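Local coordinates for DNA repair protein XRCC1 (Mus musculus, PDB 3PC6), which acts as a scaffold in DNA single-strand break repair, assembling repair protein complexes and binding poly-ADP-ribose, here represented by its second BRCT domain, at residues His12-Gly17 / Gln47-Ala52. Sequence-based numbering, arbitrary orientation.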
loop_
_atom_site.group_PDB
_atom_site.type_symbol
_atom_site.label_atom_id
_atom_site.label_comp_id
_atom_site.label_asym_id
_atom_site.label_seq_id
_atom_site.Cartn_x
_atom_site.Cartn_y
_atom_site.Cartn_z
ATOM N N HIS B 12 -5.726 -4.535 -11.290
ATOM C CA HIS B 12 -4.649 -5.261 -10.620
ATOM C C HIS B 12 -3.283 -4.981 -11.231
ATOM O O HIS B 12 -3.123 -5.057 -12.450
ATOM C CB HIS B 12 -4.938 -6.757 -10.643
ATOM C CG HIS B 12 -6.213 -7.122 -9.951
ATOM N ND1 HIS B 12 -6.244 -7.645 -8.676
ATOM C CD2 HIS B 12 -7.504 -7.012 -10.344
ATOM C CE1 HIS B 12 -7.499 -7.853 -8.317
ATOM N NE2 HIS B 12 -8.283 -7.477 -9.311
ATOM N N PHE B 13 -2.312 -4.649 -10.377
ATOM C CA PHE B 13 -0.982 -4.241 -10.824
ATOM C C PHE B 13 0.082 -5.199 -10.307
ATOM O O PHE B 13 -0.025 -5.714 -9.191
ATOM C CB PHE B 13 -0.645 -2.833 -10.301
ATOM C CG PHE B 13 -1.627 -1.767 -10.716
ATOM C CD1 PHE B 13 -2.905 -1.724 -10.169
ATOM C CD2 PHE B 13 -1.258 -0.791 -11.622
ATOM C CE1 PHE B 13 -3.810 -0.736 -10.543
ATOM C CE2 PHE B 13 -2.149 0.194 -12.006
ATOM C CZ PHE B 13 -3.431 0.224 -11.463
ATOM N N PHE B 14 1.105 -5.427 -11.119
ATOM C CA PHE B 14 2.324 -6.098 -10.688
ATOM C C PHE B 14 3.491 -5.136 -10.925
ATOM O O PHE B 14 3.663 -4.620 -12.026
ATOM C CB PHE B 14 2.533 -7.383 -11.485
ATOM C CG PHE B 14 3.790 -8.116 -11.131
ATOM C CD1 PHE B 14 3.828 -8.972 -10.042
ATOM C CD2 PHE B 14 4.937 -7.965 -11.900
ATOM C CE1 PHE B 14 4.997 -9.657 -9.720
ATOM C CE2 PHE B 14 6.104 -8.638 -11.585
ATOM C CZ PHE B 14 6.134 -9.484 -10.486
ATOM N N LEU B 15 4.276 -4.864 -9.889
ATOM C CA LEU B 15 5.412 -3.963 -10.042
ATOM C C LEU B 15 6.635 -4.794 -10.414
ATOM O O LEU B 15 7.138 -5.603 -9.629
ATOM C CB LEU B 15 5.645 -3.137 -8.760
ATOM C CG LEU B 15 4.433 -2.296 -8.306
ATOM C CD1 LEU B 15 4.771 -1.458 -7.053
ATOM C CD2 LEU B 15 3.902 -1.389 -9.418
ATOM N N TYR B 16 7.096 -4.627 -11.640
ATOM C CA TYR B 16 8.184 -5.465 -12.125
ATOM C C TYR B 16 9.531 -4.821 -11.825
ATOM O O TYR B 16 9.785 -3.695 -12.229
ATOM C CB TYR B 16 8.021 -5.710 -13.626
ATOM C CG TYR B 16 9.213 -6.385 -14.261
ATOM C CD1 TYR B 16 9.243 -7.759 -14.444
ATOM C CD2 TYR B 16 10.315 -5.644 -14.666
ATOM C CE1 TYR B 16 10.346 -8.379 -15.022
ATOM C CE2 TYR B 16 11.426 -6.252 -15.239
ATOM C CZ TYR B 16 11.434 -7.616 -15.416
ATOM O OH TYR B 16 12.536 -8.214 -15.990
ATOM N N GLY B 17 10.377 -5.533 -11.090
ATOM C CA GLY B 17 11.763 -5.143 -10.933
ATOM C C GLY B 17 12.045 -3.927 -10.084
ATOM O O GLY B 17 11.270 -3.564 -9.183
ATOM N N GLN B 47 -3.348 -7.311 -14.510
ATOM C CA GLN B 47 -3.751 -6.601 -15.707
ATOM C C GLN B 47 -2.681 -5.621 -16.208
ATOM O O GLN B 47 -2.539 -5.423 -17.420
ATOM C CB GLN B 47 -5.077 -5.881 -15.457
ATOM C CG GLN B 47 -6.201 -6.837 -15.064
ATOM C CD GLN B 47 -7.415 -6.123 -14.487
ATOM O OE1 GLN B 47 -7.281 -5.136 -13.771
ATOM N NE2 GLN B 47 -8.605 -6.628 -14.795
ATOM N N PHE B 48 -1.936 -5.020 -15.276
ATOM C CA PHE B 48 -0.901 -4.043 -15.603
ATOM C C PHE B 48 0.436 -4.409 -14.972
ATOM O O PHE B 48 0.537 -4.560 -13.761
ATOM C CB PHE B 48 -1.307 -2.636 -15.144
ATOM C CG PHE B 48 -2.602 -2.186 -15.728
ATOM C CD1 PHE B 48 -3.785 -2.357 -15.032
ATOM C CD2 PHE B 48 -2.647 -1.657 -17.017
ATOM C CE1 PHE B 48 -5.002 -1.978 -15.593
ATOM C CE2 PHE B 48 -3.864 -1.268 -17.587
ATOM C CZ PHE B 48 -5.042 -1.436 -16.875
ATOM N N VAL B 49 1.444 -4.556 -15.817
ATOM C CA VAL B 49 2.826 -4.767 -15.387
ATOM C C VAL B 49 3.555 -3.430 -15.505
ATOM O O VAL B 49 3.698 -2.886 -16.609
ATOM C CB VAL B 49 3.498 -5.824 -16.278
ATOM C CG1 VAL B 49 4.978 -5.981 -15.928
ATOM C CG2 VAL B 49 2.754 -7.155 -16.154
ATOM N N ILE B 50 3.968 -2.880 -14.367
ATOM C CA ILE B 50 4.656 -1.593 -14.338
ATOM C C ILE B 50 6.153 -1.833 -14.307
ATOM O O ILE B 50 6.646 -2.555 -13.443
ATOM C CB ILE B 50 4.269 -0.763 -13.103
ATOM C CG1 ILE B 50 2.746 -0.675 -12.959
ATOM C CG2 ILE B 50 4.932 0.610 -13.155
ATOM C CD1 ILE B 50 2.003 -0.055 -14.156
ATOM N N THR B 51 6.872 -1.249 -15.261
ATOM C CA THR B 51 8.307 -1.489 -15.383
ATOM C C THR B 51 9.084 -0.251 -15.834
ATOM O O THR B 51 8.657 0.456 -16.742
ATOM C CB THR B 51 8.606 -2.649 -16.358
ATOM O OG1 THR B 51 10.019 -2.728 -16.594
ATOM C CG2 THR B 51 7.882 -2.452 -17.691
ATOM N N ALA B 52 10.225 -0.004 -15.197
ATOM C CA ALA B 52 11.128 1.067 -15.628
ATOM C C ALA B 52 12.286 0.519 -16.493
ATOM O O ALA B 52 13.148 1.275 -16.947
ATOM C CB ALA B 52 11.684 1.805 -14.399
HETATM O O HOH W 1 11.369 -1.821 -13.201
#
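With CG beside the backbone N in both residues (chi1 -58° and -57°), Phe-13 and Phe-48 send their rings the same way from paired central strands of the parallel BRCT sheet. The rings meet obliquely, centroids 5.5 Å apart, with Phe-48 CD1 over the rim of one Phe-13 face. Ile-50 CD1 comes to the edge of that same ring, and further along Leu-15 CD2 lies against Ile-50 CB at 3.8 Å; helix 23-33 packs on Phe-13 and Leu-15. The opposite face of the sheet carries Phe-14, Val-49, Tyr-16 and Thr-51: Val-49 CG1 touches Tyr-16 CB, while the Tyr-16 hydroxyl reaches Asp-56.

At the Gln-47 end of the pairing His-12 O is gripped twice: Phe-48 N approaches end-on, whereas Gln-47 N sits above the carbonyl plane at 3.1 Å from that oxygen. Three backbone bonds continue the parallel pairing, Phe-14 N to Phe-48 O, Ile-50 N to Phe-14 O and Tyr-16 N to Ile-50 O. The Gln-47 side chain, extended beyond CG, reaches across to accept from the His-12 backbone, OE1 lying 3.0 Å from His-12 N with the donor tilted 35° from the amide's carbonyl plane. An alanine here would remove that acceptor and is likely to leave His-12 N without its mate in this strand pair. His-12 ND1 is bonded to Glu-39. At the far end one water bridges the two segments where they diverge, accepting from Ala-52 N and donating to Tyr-16 O at 2.6 Å.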